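Local coordinates for diguanylate cyclase (PDB 5M3C), which joins a GGDEF domain and an EAL domain in one chain and is found here with calcium and guanosine-5'-triphosphate bound, at residues Gly35-Ile40 against Pro140-Asn145; Leu351-Ser356 against Arg372-Leu377. One frame throughout, in Å; residues are numbered along the deposited sequence.

Contact 1: Gly35-Ile40 against Pro140-Asn145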
loop_
_atom_site.group_PDB
_atom_site.type_symbol
_atom_site.label_atom_id
_atom_site.label_comp_id
_atom_site.label_asym_id
_atom_site.label_seq_id
_atom_site.Cartn_x
_atom_site.Cartn_y
_atom_site.Cartn_z
ATOM N N GLY B 35 40.346 -12.657 -9.990
ATOM C CA GLY B 35 39.625 -13.659 -9.215
ATOM C C GLY B 35 38.602 -13.015 -8.305
ATOM O O GLY B 35 38.416 -11.801 -8.331
ATOM N N ALA B 36 37.941 -13.826 -7.490
ATOM C CA ALA B 36 36.876 -13.315 -6.639
ATOM C C ALA B 36 36.744 -14.074 -5.327
ATOM O O ALA B 36 36.934 -15.285 -5.267
ATOM C CB ALA B 36 35.554 -13.347 -7.388
ATOM N N VAL B 37 36.417 -13.330 -4.278
ATOM C CA VAL B 37 36.058 -13.897 -2.992
ATOM C C VAL B 37 34.649 -13.428 -2.659
ATOM O O VAL B 37 34.373 -12.226 -2.673
ATOM C CB VAL B 37 37.011 -13.431 -1.879
ATOM C CG1 VAL B 37 36.540 -13.951 -0.529
ATOM C CG2 VAL B 37 38.431 -13.894 -2.169
ATOM N N LEU B 38 33.761 -14.377 -2.381
ATOM C CA LEU B 38 32.365 -14.064 -2.088
ATOM C C LEU B 38 32.026 -14.375 -0.638
ATOM O O LEU B 38 32.299 -15.471 -0.150
ATOM C CB LEU B 38 31.427 -14.845 -3.015
ATOM C CG LEU B 38 31.233 -14.269 -4.424
ATOM C CD1 LEU B 38 32.565 -14.122 -5.144
ATOM C CD2 LEU B 38 30.286 -15.129 -5.245
ATOM N N PHE B 39 31.426 -13.401 0.040
ATOM C CA PHE B 39 31.009 -13.550 1.431
ATOM C C PHE B 39 29.494 -13.695 1.515
ATOM O O PHE B 39 28.756 -12.789 1.115
ATOM C CB PHE B 39 31.444 -12.330 2.238
ATOM C CG PHE B 39 31.587 -12.595 3.706
ATOM C CD1 PHE B 39 30.477 -12.854 4.487
ATOM C CD2 PHE B 39 32.835 -12.578 4.306
ATOM C CE1 PHE B 39 30.608 -13.098 5.840
ATOM C CE2 PHE B 39 32.974 -12.821 5.657
ATOM C CZ PHE B 39 31.858 -13.081 6.427
ATOM N N ILE B 40 29.038 -14.831 2.039
ATOM C CA ILE B 40 27.605 -15.122 2.112
ATOM C C ILE B 40 27.126 -15.318 3.546
ATOM O O ILE B 40 27.546 -16.249 4.222
ATOM C CB ILE B 40 27.248 -16.393 1.325
ATOM C CG1 ILE B 40 27.567 -16.207 -0.161
ATOM C CG2 ILE B 40 25.780 -16.739 1.528
ATOM C CD1 ILE B 40 27.281 -17.430 -1.007
ATOM N N PRO B 140 43.678 -11.506 4.141
ATOM C CA PRO B 140 42.931 -10.757 5.158
ATOM C C PRO B 140 42.096 -9.600 4.602
ATOM O O PRO B 140 40.928 -9.446 4.972
ATOM C CB PRO B 140 44.032 -10.223 6.080
ATOM C CG PRO B 140 45.180 -11.157 5.893
ATOM C CD PRO B 140 45.115 -11.594 4.460
ATOM N N THR B 141 42.683 -8.799 3.717
ATOM C CA THR B 141 41.991 -7.617 3.197
ATOM C C THR B 141 40.885 -8.003 2.216
ATOM O O THR B 141 39.864 -7.318 2.121
ATOM C CB THR B 141 42.949 -6.622 2.509
ATOM O OG1 THR B 141 43.335 -7.130 1.228
ATOM C CG2 THR B 141 44.185 -6.365 3.368
ATOM N N LEU B 142 41.093 -9.097 1.487
ATOM C CA LEU B 142 40.077 -9.603 0.573
ATOM C C LEU B 142 38.873 -10.100 1.359
ATOM O O LEU B 142 37.726 -9.795 1.016
ATOM C CB LEU B 142 40.638 -10.722 -0.309
ATOM C CG LEU B 142 41.489 -10.255 -1.493
ATOM C CD1 LEU B 142 42.060 -11.444 -2.254
ATOM C CD2 LEU B 142 40.679 -9.364 -2.426
ATOM N N VAL B 143 39.136 -10.856 2.422
ATOM C CA VAL B 143 38.065 -11.319 3.302
ATOM C C VAL B 143 37.365 -10.124 3.949
ATOM O O VAL B 143 36.136 -10.031 3.933
ATOM C CB VAL B 143 38.590 -12.268 4.398
ATOM C CG1 VAL B 143 37.570 -12.415 5.515
ATOM C CG2 VAL B 143 38.932 -13.626 3.806
ATOM N N LYS B 144 38.158 -9.210 4.507
ATOM C CA LYS B 144 37.622 -7.998 5.128
ATOM C C LYS B 144 36.694 -7.264 4.168
ATOM O O LYS B 144 35.520 -7.032 4.462
ATOM C CB LYS B 144 38.768 -7.071 5.550
ATOM C CG LYS B 144 38.320 -5.757 6.173
ATOM N N ASN B 145 37.233 -6.902 3.011
ATOM C CA ASN B 145 36.474 -6.143 2.029
ATOM C C ASN B 145 35.257 -6.929 1.540
ATOM O O ASN B 145 34.196 -6.349 1.318
ATOM C CB ASN B 145 37.376 -5.739 0.861
ATOM C CG ASN B 145 38.486 -4.791 1.285
ATOM O OD1 ASN B 145 38.503 -4.300 2.415
ATOM N ND2 ASN B 145 39.421 -4.533 0.380
#

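Contact 2: Leu351-Ser356 against Arg372-Leu377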
loop_
_atom_site.group_PDB
_atom_site.type_symbol
_atom_site.label_atom_id
_atom_site.label_comp_id
_atom_site.label_asym_id
_atom_site.label_seq_id
_atom_site.Cartn_x
_atom_site.Cartn_y
_atom_site.Cartn_z
ATOM N N LEU B 351 -5.400 16.159 13.645
ATOM C CA LEU B 351 -4.965 15.931 12.270
ATOM C C LEU B 351 -3.775 16.847 11.987
ATOM O O LEU B 351 -3.920 18.070 11.954
ATOM C CB LEU B 351 -6.119 16.225 11.300
ATOM C CG LEU B 351 -5.961 15.994 9.787
ATOM C CD1 LEU B 351 -4.813 16.798 9.194
ATOM C CD2 LEU B 351 -5.789 14.519 9.478
ATOM N N LYS B 352 -2.598 16.261 11.785
ATOM C CA LYS B 352 -1.392 17.063 11.592
ATOM C C LYS B 352 -1.003 17.198 10.118
ATOM O O LYS B 352 -0.642 16.218 9.461
ATOM C CB LYS B 352 -0.235 16.472 12.396
ATOM C CG LYS B 352 -0.599 16.157 13.840
ATOM C CD LYS B 352 0.627 16.109 14.736
ATOM C CE LYS B 352 1.191 17.502 14.978
ATOM N NZ LYS B 352 2.301 17.496 15.969
ATOM N N ILE B 353 -1.068 18.428 9.612
ATOM C CA ILE B 353 -0.751 18.706 8.214
ATOM C C ILE B 353 0.753 18.611 7.983
ATOM O O ILE B 353 1.529 19.284 8.657
ATOM C CB ILE B 353 -1.221 20.111 7.791
ATOM C CG1 ILE B 353 -2.687 20.324 8.180
ATOM C CG2 ILE B 353 -1.024 20.304 6.294
ATOM C CD1 ILE B 353 -3.229 21.690 7.816
ATOM N N ASP B 354 1.153 17.784 7.021
ATOM C CA ASP B 354 2.568 17.557 6.722
ATOM C C ASP B 354 3.326 18.862 6.469
ATOM O O ASP B 354 2.762 19.834 5.968
ATOM C CB ASP B 354 2.710 16.639 5.507
ATOM C CG ASP B 354 4.126 16.117 5.329
ATOM O OD1 ASP B 354 4.610 15.389 6.221
ATOM O OD2 ASP B 354 4.748 16.428 4.292
ATOM N N LYS B 355 4.611 18.860 6.807
ATOM C CA LYS B 355 5.451 20.052 6.704
ATOM C C LYS B 355 5.681 20.493 5.259
ATOM O O LYS B 355 6.065 21.636 5.011
ATOM C CB LYS B 355 6.801 19.803 7.383
ATOM N N SER B 356 5.450 19.593 4.311
ATOM C CA SER B 356 5.704 19.891 2.904
ATOM C C SER B 356 4.715 20.915 2.337
ATOM O O SER B 356 5.084 21.761 1.521
ATOM C CB SER B 356 5.662 18.607 2.072
ATOM O OG SER B 356 4.381 18.002 2.119
ATOM N N ARG B 372 -5.632 24.082 2.183
ATOM C CA ARG B 372 -7.003 24.565 2.286
ATOM C C ARG B 372 -7.969 23.378 2.250
ATOM O O ARG B 372 -9.002 23.381 2.918
ATOM C CB ARG B 372 -7.291 25.537 1.138
ATOM C CG ARG B 372 -8.197 26.708 1.487
ATOM C CD ARG B 372 -7.793 27.948 0.698
ATOM N NE ARG B 372 -7.322 27.614 -0.647
ATOM C CZ ARG B 372 -6.502 28.372 -1.371
ATOM N NH1 ARG B 372 -6.044 29.523 -0.890
ATOM N NH2 ARG B 372 -6.129 27.974 -2.580
ATOM N N ALA B 373 -7.616 22.358 1.475
ATOM C CA ALA B 373 -8.419 21.144 1.380
ATOM C C ALA B 373 -8.387 20.343 2.679
ATOM O O ALA B 373 -9.426 19.927 3.188
ATOM C CB ALA B 373 -7.928 20.284 0.227
ATOM N N ILE B 374 -7.188 20.132 3.205
ATOM C CA ILE B 374 -7.003 19.360 4.428
ATOM C C ILE B 374 -7.761 19.971 5.603
ATOM O O ILE B 374 -8.339 19.248 6.411
ATOM C CB ILE B 374 -5.514 19.263 4.805
ATOM C CG1 ILE B 374 -4.748 18.479 3.740
ATOM C CG2 ILE B 374 -5.350 18.589 6.157
ATOM C CD1 ILE B 374 -3.252 18.459 3.960
ATOM N N ILE B 375 -7.746 21.296 5.703
ATOM C CA ILE B 375 -8.464 21.984 6.772
ATOM C C ILE B 375 -9.957 21.702 6.648
ATOM O O ILE B 375 -10.605 21.293 7.616
ATOM C CB ILE B 375 -8.214 23.506 6.742
ATOM C CG1 ILE B 375 -6.755 23.809 7.102
ATOM C CG2 ILE B 375 -9.152 24.221 7.707
ATOM C CD1 ILE B 375 -6.314 25.217 6.765
ATOM N N ALA B 376 -10.490 21.911 5.448
ATOM C CA ALA B 376 -11.900 21.648 5.172
ATOM C C ALA B 376 -12.241 20.190 5.473
ATOM O O ALA B 376 -13.324 19.882 5.976
ATOM C CB ALA B 376 -12.225 21.980 3.722
ATOM N N LEU B 377 -11.303 19.299 5.165
ATOM C CA LEU B 377 -11.480 17.871 5.404
ATOM C C LEU B 377 -11.546 17.581 6.899
ATOM O O LEU B 377 -12.484 16.950 7.377
ATOM C CB LEU B 377 -10.329 17.085 4.773
ATOM C CG LEU B 377 -10.635 15.639 4.374
ATOM C CD1 LEU B 377 -9.402 14.984 3.773
ATOM C CD2 LEU B 377 -11.143 14.831 5.556
#

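Contact 1: Gly35-Ile40 against Pro140-Asn145
The helical turn that brings L142 and V143 to V37 and F39 of the strand is held by K144 N to P140 O at 2.8 Å. The next bond, N145 N to T141 O, continues the turn. No polar bond joins helix and strand; side chains meet side chains at V37, and a ring meets a backbone carbonyl at F39, all at 4 Å or more. V37 aims its side chain at the helix, and its CG2 comes to 4.3 Å from L142 CB. L142 CD1 lies at 4.4 Å from the same V37 CG2, so the methyl sits beside both the root and one branch of the leucine. Two residues on, the F39 ring approaches the backbone of the turn obliquely, with CD2 4.2 Å from V143 O. Its CG is anti to the backbone N (chi1 -156°), which carries the ring out towards V143. There CE2 is 4.6 Å from V143 CG1. Further along helix 139-155, A146 touches both V37 and F39, while D147 and M150 touch F39. I87 of strand 85-90 reaches both V37 and V143, and F132 meets L142. A helix is thus laid over one face of a largely antiparallel sheet, on the strand that runs on to D41 and L42 of the calcium site, with the F39 side chain about 8 Å from the metal: the cyclase-type fold of a GGDEF domain.

Contact 2: Leu351-Ser356 against Arg372-Leu377
Strand 351-353 and helix 372-377 run antiparallel, their axes 9.8 Å apart at closest approach and 176° between their directions. L351 and I353 point at the helix, I374 points back, and I375 sets off away from the strand. I374 carries most of the contact, dividing its two branches between the strand residues. Its CG2 meets L351 CD1 at 3.6 Å, the two side chains crossing at about a right angle. The same I374 CG2 lies 3.8 Å from I353 CG1, so this one methyl bridges both residues of the strand. The other branch leaves with CG1 anti to the carbonyl carbon (chi1 -65°) and brings I374 CD1 to 3.7 Å from I353 CG2. I353 is therefore touched along both of its branches, and its CD1 also reaches I375 CG1 at 4.2 Å, a lighter, slanting contact. All four side chains are buried. Where the strand ends, D354 turns its carboxylate away from this packing and N-caps the short helix 355-358. D354 OD2 takes S356 OG at 2.7 Å on its anti lone pair, and S356 N donates to the same D354 OD2 at 3.2 Å from 61° above the carboxylate plane. K352 points to the other side of the sheet, where its NZ forms a salt bridge with E301 of the calcium site. Strand 350-353 lies between strands 327-333 and 384-387, parallel to both, and helix 365-380 is the connection of the beta-alpha-beta unit leading to 384-387, in the barrel-like EAL fold. F357 of helix 355-358 also touches I374, and A373, A376 and L377 of the helix pack against the second subunit, on its S380 and L340.

From the N terminus, the chain lays down strand 35-43 early and returns to it with helix 139-155, so contact 1 closes a loop of 99 residues that includes the neighbouring strands 85-90 and 119-132. The chain then passes through helix 168-187 into the EAL domain. Contact 2 comes late there and closes only 15 residues, nine of them helical, in the end of helix 355-358 and the first turns of helix 365-380. The two loops follow in series, neither enclosing nor crossing the other. Their centres are 52 Å apart on opposite sides of the chain's centre. Each ties a helix to the sheet of its own domain, and the two do not touch.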